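Local coordinates for autophagy protein 5 (Saccharomyces cerevisiae, PDB 2DYO) that takes part in autophagic vesicle formation and cytoplasm-to-vacuole transport, and is required for nucleophagy and mitophagy, at residues P85-V90 / T132-A137; I206-R211 / Y281-P286; N229-D234 / H263-D268. All blocks are in the same frame, centred on the assembly; numbering follows the deposited sequence.

From the N terminus, the chain first meets contact 1, which joins the first ubiquitin-like domain to the linker that follows strand 118-126. It closes a 41-residue excursion that holds most of helix 90-98 and all of strand 118-126, and brings the turn after strand 82-84 to the approach to helix 142-159. Contact 2 opens only after the helical region. It pairs the first and last strands of the second ubiquitin-like domain and so spans that domain. Contact 3 falls entirely within this span, tying the approach to helix 236-239 to the start of helix 266-273. No two contacts cross. Contacts 1 and 2 touch, through Pro85 and Tyr88 against Arg211 and Tyr281, whereas contact 3 stands about 16 Å from contact 1 between nearest atoms.

Contact 1 (P85-V90 / T132-A137); sequences PWNYPV and TIIPIA
Pro85 and Ile133 mark the nearest approach of two irregular backbones, their CA atoms 6.0 Å apart. Water joins the two chains next to this point. One water accepts from Trp86 N at 3.1 Å and donates to Ile134 O at 2.7 Å. A second accepts from both Asn87 ND2 (2.6 Å) and Ile134 N (3.0 Å), so the asparagine amide reaches the opposing backbone through a single solvent molecule. The indole of Trp86 carries much of the side-chain contact. Its CG lies between the backbone N and the carbonyl carbon (chi1 67°), which swings the ring toward 132-137 and brings NE1 to 3.0 Å from Ile134 O, an oxygen placed at the ring edge and near its plane. Ile134 meets two side chains, one with each branch: CG2 packs against the pyrrole nitrogen and CZ2 of Trp86, while the end of the longer branch, CD1, meets the amide of Asn87 at 3.8 Å from ND2. The CB of Asn87 in turn lies over one face of the indole, offset toward the rim. Ile133 CD1 touches the ring of Pro85 at CG, 4.1 Å away, the two side chains crossing at about a right angle. Phe77 of strand 74-79 and Gln142 of helix 142-159 also pack on Trp86. The arrangement joins the turn after the edge strand 82-84 of the ubiquitin-like UblA sheet to the linker leading into helix 142-159, the helix bearing Lys152, where Atg12 is conjugated in the cell but not in this structure.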
loop_
_atom_site.group_PDB
_atom_site.type_symbol
_atom_site.label_atom_id
_atom_site.label_comp_id
_atom_site.label_asym_id
_atom_site.label_seq_id
_atom_site.Cartn_x
_atom_site.Cartn_y
_atom_site.Cartn_z
ATOM N N PRO A 85 -9.116 -4.680 2.692
ATOM C CA PRO A 85 -9.376 -3.637 1.685
ATOM C C PRO A 85 -8.322 -3.552 0.587
ATOM O O PRO A 85 -7.136 -3.410 0.876
ATOM C CB PRO A 85 -9.413 -2.342 2.509
ATOM C CG PRO A 85 -9.529 -2.801 3.943
ATOM C CD PRO A 85 -8.743 -4.070 3.977
ATOM N N TRP A 86 -8.740 -3.612 -0.674
ATOM C CA TRP A 86 -7.759 -3.517 -1.749
ATOM C C TRP A 86 -7.301 -2.078 -1.979
ATOM O O TRP A 86 -6.239 -1.853 -2.554
ATOM C CB TRP A 86 -8.313 -4.082 -3.072
ATOM C CG TRP A 86 -9.436 -3.285 -3.673
ATOM C CD1 TRP A 86 -10.772 -3.565 -3.598
ATOM C CD2 TRP A 86 -9.327 -2.041 -4.380
ATOM N NE1 TRP A 86 -11.504 -2.570 -4.208
ATOM C CE2 TRP A 86 -10.643 -1.623 -4.696
ATOM C CE3 TRP A 86 -8.247 -1.237 -4.775
ATOM C CZ2 TRP A 86 -10.907 -0.434 -5.388
ATOM C CZ3 TRP A 86 -8.511 -0.053 -5.464
ATOM C CH2 TRP A 86 -9.833 0.335 -5.761
ATOM N N ASN A 87 -8.087 -1.108 -1.516
ATOM C CA ASN A 87 -7.761 0.298 -1.744
ATOM C C ASN A 87 -6.706 0.961 -0.853
ATOM O O ASN A 87 -6.745 2.168 -0.627
ATOM C CB ASN A 87 -9.048 1.147 -1.753
ATOM C CG ASN A 87 -9.887 0.971 -0.501
ATOM O OD1 ASN A 87 -10.083 1.916 0.270
ATOM N ND2 ASN A 87 -10.397 -0.232 -0.296
ATOM N N TYR A 88 -5.775 0.168 -0.338
ATOM C CA TYR A 88 -4.671 0.701 0.459
ATOM C C TYR A 88 -3.433 0.094 -0.163
ATOM O O TYR A 88 -3.488 -1.026 -0.661
ATOM C CB TYR A 88 -4.756 0.260 1.926
ATOM C CG TYR A 88 -5.849 0.955 2.688
ATOM C CD1 TYR A 88 -7.146 0.452 2.694
ATOM C CD2 TYR A 88 -5.598 2.147 3.366
ATOM C CE1 TYR A 88 -8.175 1.121 3.358
ATOM C CE2 TYR A 88 -6.617 2.827 4.029
ATOM C CZ TYR A 88 -7.903 2.305 4.020
ATOM O OH TYR A 88 -8.911 2.973 4.671
ATOM N N PRO A 89 -2.302 0.816 -0.152
ATOM C CA PRO A 89 -1.104 0.220 -0.750
ATOM C C PRO A 89 -0.827 -1.120 -0.082
ATOM O O PRO A 89 -1.067 -1.284 1.111
ATOM C CB PRO A 89 -0.009 1.242 -0.440
ATOM C CG PRO A 89 -0.761 2.548 -0.408
ATOM C CD PRO A 89 -2.031 2.179 0.342
ATOM N N VAL A 90 -0.310 -2.068 -0.853
ATOM C CA VAL A 90 0.019 -3.394 -0.338
ATOM C C VAL A 90 0.939 -3.318 0.883
ATOM O O VAL A 90 0.764 -4.067 1.846
ATOM C CB VAL A 90 0.698 -4.247 -1.448
ATOM C CG1 VAL A 90 1.187 -5.583 -0.884
ATOM C CG2 VAL A 90 -0.299 -4.488 -2.574
ATOM N N THR A 132 -17.809 -1.733 4.881
ATOM C CA THR A 132 -16.759 -0.823 4.411
ATOM C C THR A 132 -15.893 -1.374 3.278
ATOM O O THR A 132 -15.043 -0.663 2.737
ATOM C CB THR A 132 -15.820 -0.368 5.560
ATOM O OG1 THR A 132 -14.882 -1.407 5.864
ATOM C CG2 THR A 132 -16.629 -0.028 6.808
ATOM N N ILE A 133 -16.111 -2.632 2.910
ATOM C CA ILE A 133 -15.331 -3.238 1.839
ATOM C C ILE A 133 -15.830 -2.853 0.448
ATOM O O ILE A 133 -17.002 -3.045 0.117
ATOM C CB ILE A 133 -15.329 -4.780 1.946
ATOM C CG1 ILE A 133 -14.537 -5.217 3.182
ATOM C CG2 ILE A 133 -14.748 -5.394 0.675
ATOM C CD1 ILE A 133 -13.069 -4.814 3.162
ATOM N N ILE A 134 -14.931 -2.296 -0.358
ATOM C CA ILE A 134 -15.254 -1.925 -1.727
ATOM C C ILE A 134 -14.978 -3.182 -2.540
ATOM O O ILE A 134 -13.841 -3.646 -2.591
ATOM C CB ILE A 134 -14.330 -0.814 -2.257
ATOM C CG1 ILE A 134 -14.433 0.426 -1.368
ATOM C CG2 ILE A 134 -14.693 -0.485 -3.700
ATOM C CD1 ILE A 134 -13.474 1.534 -1.779
ATOM N N PRO A 135 -16.008 -3.746 -3.187
ATOM C CA PRO A 135 -15.838 -4.961 -3.990
ATOM C C PRO A 135 -14.895 -4.799 -5.183
ATOM O O PRO A 135 -14.692 -3.694 -5.686
ATOM C CB PRO A 135 -17.270 -5.295 -4.414
ATOM C CG PRO A 135 -17.899 -3.938 -4.548
ATOM C CD PRO A 135 -17.376 -3.208 -3.323
ATOM N N ILE A 136 -14.309 -5.911 -5.622
ATOM C CA ILE A 136 -13.408 -5.905 -6.768
ATOM C C ILE A 136 -14.283 -5.751 -8.008
ATOM O O ILE A 136 -15.160 -6.574 -8.261
ATOM C CB ILE A 136 -12.613 -7.222 -6.843
ATOM C CG1 ILE A 136 -11.729 -7.344 -5.596
ATOM C CG2 ILE A 136 -11.780 -7.264 -8.121
ATOM C CD1 ILE A 136 -11.206 -8.750 -5.324
ATOM N N ALA A 137 -14.039 -4.701 -8.783
ATOM C CA ALA A 137 -14.851 -4.430 -9.960
ATOM C C ALA A 137 -14.447 -5.109 -11.260
ATOM O O ALA A 137 -13.356 -5.667 -11.396
ATOM C CB ALA A 137 -14.934 -2.919 -10.184
HETATM O O HOH W 1 -11.820 -3.797 -0.786
HETATM O O HOH W 2 -12.337 -1.558 0.846
#

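Contact 2 (I206-R211 / Y281-P286); sequences IIQTSR and YITLVP
Gln208 turns its CG between the backbone N and the carbonyl carbon (chi1 70°) and then runs extended, a course that carries its amide across to Thr283. A chi1 of -61° sets Thr283 OG1 beside its own backbone N to receive it. The two residues belong to the parallel central pair of a ubiquitin-like sheet, strand 205-208 beside strand 280-286, the first and last strands of UblB. Three backbone bonds alternate along the pair: Ile282 N to Ile206 O, Gln208 N to Ile282 O, and Leu284 N to Gln208 O, the last 2.8 Å long. On the face shared with Gln208, Ile206 and the Tyr281 ring lie side by side, with Ile206 CD1 3.5 Å from CE2; the phenol OH is bonded to Asp277. Ile207 and Ile282 lie on the other face, and Leu284 reaches Ile207 from further along its strand. Here Ile207 CG1 runs alongside Ile282 CG1 and CD1, 3.6 Å from CD1, while its CG2 meets Leu284 CD1 at 3.7 Å; Ile239 of helix 236-239 packs on both Ile207 and Leu284. Gln208 NE2 makes two bonds: one to Val92 O of helix 90-98, the other to Thr283 OG1, 2.9 Å long, nearly straight at 175° and in the amide plane.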
loop_
_atom_site.group_PDB
_atom_site.type_symbol
_atom_site.label_atom_id
_atom_site.label_comp_id
_atom_site.label_asym_id
_atom_site.label_seq_id
_atom_site.Cartn_x
_atom_site.Cartn_y
_atom_site.Cartn_z
ATOM N N ILE A 206 -2.496 9.541 7.310
ATOM C CA ILE A 206 -3.491 8.566 7.706
ATOM C C ILE A 206 -2.825 7.745 8.802
ATOM O O ILE A 206 -1.682 7.304 8.647
ATOM C CB ILE A 206 -3.901 7.657 6.527
ATOM C CG1 ILE A 206 -4.758 8.470 5.550
ATOM C CG2 ILE A 206 -4.658 6.430 7.048
ATOM C CD1 ILE A 206 -5.161 7.740 4.292
ATOM N N ILE A 207 -3.527 7.579 9.917
ATOM C CA ILE A 207 -3.006 6.824 11.058
ATOM C C ILE A 207 -3.883 5.609 11.289
ATOM O O ILE A 207 -5.097 5.735 11.391
ATOM C CB ILE A 207 -3.008 7.679 12.339
ATOM C CG1 ILE A 207 -2.174 8.946 12.122
ATOM C CG2 ILE A 207 -2.447 6.867 13.501
ATOM C CD1 ILE A 207 -2.219 9.933 13.290
ATOM N N GLN A 208 -3.266 4.436 11.369
ATOM C CA GLN A 208 -4.019 3.205 11.573
ATOM C C GLN A 208 -3.376 2.327 12.635
ATOM O O GLN A 208 -2.202 2.495 12.960
ATOM C CB GLN A 208 -4.089 2.409 10.260
ATOM C CG GLN A 208 -2.737 1.809 9.829
ATOM C CD GLN A 208 -2.831 0.963 8.562
ATOM O OE1 GLN A 208 -3.893 0.848 7.956
ATOM N NE2 GLN A 208 -1.714 0.370 8.163
ATOM N N THR A 209 -4.161 1.404 13.184
ATOM C CA THR A 209 -3.652 0.449 14.163
ATOM C C THR A 209 -3.613 -0.897 13.437
ATOM O O THR A 209 -3.367 -0.935 12.232
ATOM C CB THR A 209 -4.558 0.349 15.413
ATOM O OG1 THR A 209 -5.907 0.075 15.015
ATOM C CG2 THR A 209 -4.503 1.653 16.216
ATOM N N SER A 210 -3.872 -1.992 14.142
ATOM C CA SER A 210 -3.837 -3.309 13.515
ATOM C C SER A 210 -5.187 -3.902 13.104
ATOM O O SER A 210 -6.206 -3.684 13.763
ATOM C CB SER A 210 -3.123 -4.302 14.435
ATOM O OG SER A 210 -3.182 -5.616 13.907
ATOM N N ARG A 211 -5.176 -4.646 11.998
ATOM C CA ARG A 211 -6.367 -5.329 11.492
ATOM C C ARG A 211 -6.241 -6.752 12.005
ATOM O O ARG A 211 -7.179 -7.545 11.928
ATOM C CB ARG A 211 -6.386 -5.354 9.962
ATOM C CG ARG A 211 -6.728 -4.026 9.309
ATOM C CD ARG A 211 -6.479 -4.071 7.808
ATOM N NE ARG A 211 -6.648 -2.758 7.197
ATOM C CZ ARG A 211 -7.811 -2.121 7.113
ATOM N NH1 ARG A 211 -8.913 -2.680 7.595
ATOM N NH2 ARG A 211 -7.869 -0.916 6.560
ATOM N N TYR A 281 1.374 7.067 5.494
ATOM C CA TYR A 281 0.650 6.179 6.392
ATOM C C TYR A 281 1.518 5.749 7.561
ATOM O O TYR A 281 2.667 5.348 7.376
ATOM C CB TYR A 281 0.199 4.895 5.680
ATOM C CG TYR A 281 -0.866 5.058 4.627
ATOM C CD1 TYR A 281 -0.540 5.426 3.330
ATOM C CD2 TYR A 281 -2.205 4.797 4.923
ATOM C CE1 TYR A 281 -1.520 5.524 2.339
ATOM C CE2 TYR A 281 -3.189 4.894 3.949
ATOM C CZ TYR A 281 -2.839 5.252 2.659
ATOM O OH TYR A 281 -3.796 5.312 1.683
ATOM N N ILE A 282 0.987 5.851 8.772
ATOM C CA ILE A 282 1.744 5.351 9.903
ATOM C C ILE A 282 0.887 4.297 10.570
ATOM O O ILE A 282 -0.350 4.397 10.604
ATOM C CB ILE A 282 2.166 6.454 10.909
ATOM C CG1 ILE A 282 0.955 7.193 11.456
ATOM C CG2 ILE A 282 3.131 7.433 10.231
ATOM C CD1 ILE A 282 1.349 8.349 12.361
ATOM N N THR A 283 1.547 3.256 11.055
ATOM C CA THR A 283 0.862 2.161 11.720
ATOM C C THR A 283 1.333 2.123 13.167
ATOM O O THR A 283 2.529 2.053 13.437
ATOM C CB THR A 283 1.187 0.826 11.025
ATOM O OG1 THR A 283 0.731 0.888 9.665
ATOM C CG2 THR A 283 0.511 -0.338 11.737
ATOM N N LEU A 284 0.387 2.193 14.095
ATOM C CA LEU A 284 0.716 2.178 15.511
ATOM C C LEU A 284 0.665 0.756 16.040
ATOM O O LEU A 284 -0.343 0.070 15.891
ATOM C CB LEU A 284 -0.269 3.051 16.287
ATOM C CG LEU A 284 -0.421 4.482 15.767
ATOM C CD1 LEU A 284 -1.463 5.212 16.607
ATOM C CD2 LEU A 284 0.921 5.204 15.813
ATOM N N VAL A 285 1.756 0.315 16.652
ATOM C CA VAL A 285 1.809 -1.031 17.209
ATOM C C VAL A 285 2.273 -0.993 18.667
ATOM O O VAL A 285 3.152 -0.214 19.034
ATOM C CB VAL A 285 2.768 -1.931 16.401
ATOM C CG1 VAL A 285 2.404 -1.881 14.914
ATOM C CG2 VAL A 285 4.191 -1.490 16.609
ATOM N N PRO A 286 1.660 -1.814 19.523
ATOM C CA PRO A 286 2.068 -1.823 20.930
ATOM C C PRO A 286 3.495 -2.340 21.079
ATOM O O PRO A 286 3.887 -3.294 20.404
ATOM C CB PRO A 286 1.046 -2.751 21.573
ATOM C CG PRO A 286 -0.185 -2.512 20.736
ATOM C CD PRO A 286 0.388 -2.534 19.340
#

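Contact 3 (N229-D234 / H263-D268); sequences NPTLKD and HMLLYD
Thr231 and Leu265 bring the two backbones together at a single bridge, CA to CA 4.0 Å, with the touching parts running 125° apart. On one flank of the bridge Leu266 N donates to Pro230 O at 2.8 Å; on the other Leu232 N donates to Met264 O at 2.9 Å. The bridge joins two loops of the ubiquitin-like UblB domain, the approach to helix 236-239 and the start of helix 266-273, where Leu265 is the N-cap. Thr231 begins an ST motif: its OG1, between the backbone N and the carbonyl carbon (chi1 62°), accepts from Asp234 N, and Asp234 OD1 accepts from Thr231 N in return, met from above the carboxylate plane. That torsion directs CG2 toward the other segment, where it rests 3.6 Å from His263 O and also touches Leu265 CD2. A valine in its place would probably leave Asp234 N without its side-chain acceptor, with the turn held on that side only by the Thr231 N to Asp234 OD1 bond. Leu265 CD2 is also met by the amide of Asn229, which crosses it obliquely. On the buried side Leu232 CD2 meets Leu266 CD1 at 4.0 Å, the two side chains crossing at about a right angle, and Leu269 of the same helix packs on Leu232. Met264 and His263 each also pack on an apolar side chain of another protein chain. A water donates to Pro230 O at 2.8 Å, giving that oxygen a second donor beside Leu266 N, and accepts from Tyr267 N at 2.9 Å.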
loop_
_atom_site.group_PDB
_atom_site.type_symbol
_atom_site.label_atom_id
_atom_site.label_comp_id
_atom_site.label_asym_id
_atom_site.label_seq_id
_atom_site.Cartn_x
_atom_site.Cartn_y
_atom_site.Cartn_z
ATOM N N ASN A 229 7.321 23.417 11.955
ATOM C CA ASN A 229 8.119 22.267 11.543
ATOM C C ASN A 229 8.006 21.213 12.644
ATOM O O ASN A 229 8.988 20.876 13.300
ATOM C CB ASN A 229 9.576 22.716 11.386
ATOM C CG ASN A 229 10.417 21.731 10.600
ATOM O OD1 ASN A 229 11.645 21.830 10.580
ATOM N ND2 ASN A 229 9.766 20.788 9.936
ATOM N N PRO A 230 6.799 20.668 12.851
ATOM C CA PRO A 230 6.587 19.660 13.892
ATOM C C PRO A 230 7.264 18.305 13.715
ATOM O O PRO A 230 7.509 17.843 12.599
ATOM C CB PRO A 230 5.064 19.531 13.939
ATOM C CG PRO A 230 4.675 19.741 12.524
ATOM C CD PRO A 230 5.555 20.918 12.102
ATOM N N THR A 231 7.557 17.683 14.850
ATOM C CA THR A 231 8.148 16.358 14.897
ATOM C C THR A 231 6.961 15.438 15.191
ATOM O O THR A 231 5.856 15.917 15.454
ATOM C CB THR A 231 9.135 16.225 16.062
ATOM O OG1 THR A 231 8.425 16.425 17.290
ATOM C CG2 THR A 231 10.248 17.265 15.955
ATOM N N LEU A 232 7.170 14.127 15.140
ATOM C CA LEU A 232 6.075 13.208 15.447
ATOM C C LEU A 232 5.597 13.441 16.879
ATOM O O LEU A 232 4.400 13.378 17.162
ATOM C CB LEU A 232 6.522 11.756 15.285
ATOM C CG LEU A 232 6.707 11.264 13.846
ATOM C CD1 LEU A 232 7.092 9.785 13.852
ATOM C CD2 LEU A 232 5.407 11.471 13.064
ATOM N N LYS A 233 6.536 13.707 17.783
ATOM C CA LYS A 233 6.183 13.958 19.181
ATOM C C LYS A 233 5.274 15.178 19.276
ATOM O O LYS A 233 4.337 15.203 20.072
ATOM C CB LYS A 233 7.439 14.202 20.018
ATOM C CG LYS A 233 7.162 14.453 21.497
ATOM C CD LYS A 233 6.797 13.159 22.215
ATOM C CE LYS A 233 6.673 13.367 23.725
ATOM N NZ LYS A 233 6.600 12.057 24.447
ATOM N N ASP A 234 5.559 16.187 18.463
ATOM C CA ASP A 234 4.767 17.412 18.443
ATOM C C ASP A 234 3.299 17.158 18.106
ATOM O O ASP A 234 2.422 17.925 18.507
ATOM C CB ASP A 234 5.344 18.398 17.425
ATOM C CG ASP A 234 6.545 19.150 17.952
ATOM O OD1 ASP A 234 7.252 19.775 17.132
ATOM O OD2 ASP A 234 6.775 19.129 19.180
ATOM N N HIS A 263 11.437 11.839 17.472
ATOM C CA HIS A 263 12.001 13.144 17.135
ATOM C C HIS A 263 12.021 13.409 15.631
ATOM O O HIS A 263 12.421 14.485 15.189
ATOM C CB HIS A 263 13.416 13.305 17.708
ATOM C CG HIS A 263 14.388 12.260 17.253
ATOM N ND1 HIS A 263 14.533 11.049 17.894
ATOM C CD2 HIS A 263 15.287 12.260 16.239
ATOM C CE1 HIS A 263 15.485 10.349 17.299
ATOM N NE2 HIS A 263 15.958 11.061 16.293
ATOM N N MET A 264 11.595 12.430 14.843
ATOM C CA MET A 264 11.569 12.605 13.393
ATOM C C MET A 264 10.646 13.752 12.995
ATOM O O MET A 264 9.535 13.874 13.513
ATOM C CB MET A 264 11.110 11.310 12.715
ATOM C CG MET A 264 10.689 11.483 11.269
ATOM S SD MET A 264 11.620 10.445 10.138
ATOM C CE MET A 264 12.705 11.666 9.421
ATOM N N LEU A 265 11.116 14.592 12.077
ATOM C CA LEU A 265 10.341 15.731 11.582
ATOM C C LEU A 265 9.247 15.243 10.635
ATOM O O LEU A 265 9.515 14.477 9.706
ATOM C CB LEU A 265 11.251 16.708 10.835
ATOM C CG LEU A 265 12.286 17.467 11.669
ATOM C CD1 LEU A 265 13.275 18.189 10.749
ATOM C CD2 LEU A 265 11.571 18.457 12.576
ATOM N N LEU A 266 8.019 15.698 10.862
ATOM C CA LEU A 266 6.887 15.290 10.037
ATOM C C LEU A 266 7.052 15.642 8.559
ATOM O O LEU A 266 6.705 14.844 7.690
ATOM C CB LEU A 266 5.588 15.901 10.581
ATOM C CG LEU A 266 4.291 15.399 9.941
ATOM C CD1 LEU A 266 4.174 13.889 10.135
ATOM C CD2 LEU A 266 3.098 16.113 10.574
ATOM N N TYR A 267 7.570 16.827 8.258
ATOM C CA TYR A 267 7.759 17.200 6.856
ATOM C C TYR A 267 8.705 16.211 6.183
ATOM O O TYR A 267 8.449 15.754 5.070
ATOM C CB TYR A 267 8.343 18.608 6.722
ATOM C CG TYR A 267 8.834 18.899 5.320
ATOM C CD1 TYR A 267 7.937 19.037 4.262
ATOM C CD2 TYR A 267 10.198 18.967 5.040
ATOM C CE1 TYR A 267 8.386 19.233 2.955
ATOM C CE2 TYR A 267 10.659 19.162 3.740
ATOM C CZ TYR A 267 9.749 19.293 2.704
ATOM O OH TYR A 267 10.204 19.486 1.417
ATOM N N ASP A 268 9.806 15.897 6.862
ATOM C CA ASP A 268 10.780 14.948 6.332
ATOM C C ASP A 268 10.134 13.590 6.111
ATOM O O ASP A 268 10.275 12.983 5.047
ATOM C CB ASP A 268 11.952 14.783 7.302
ATOM C CG ASP A 268 13.110 15.690 6.970
ATOM O OD1 ASP A 268 13.662 15.555 5.857
ATOM O OD2 ASP A 268 13.469 16.533 7.819
HETATM O O HOH W 3 7.914 19.015 10.137
#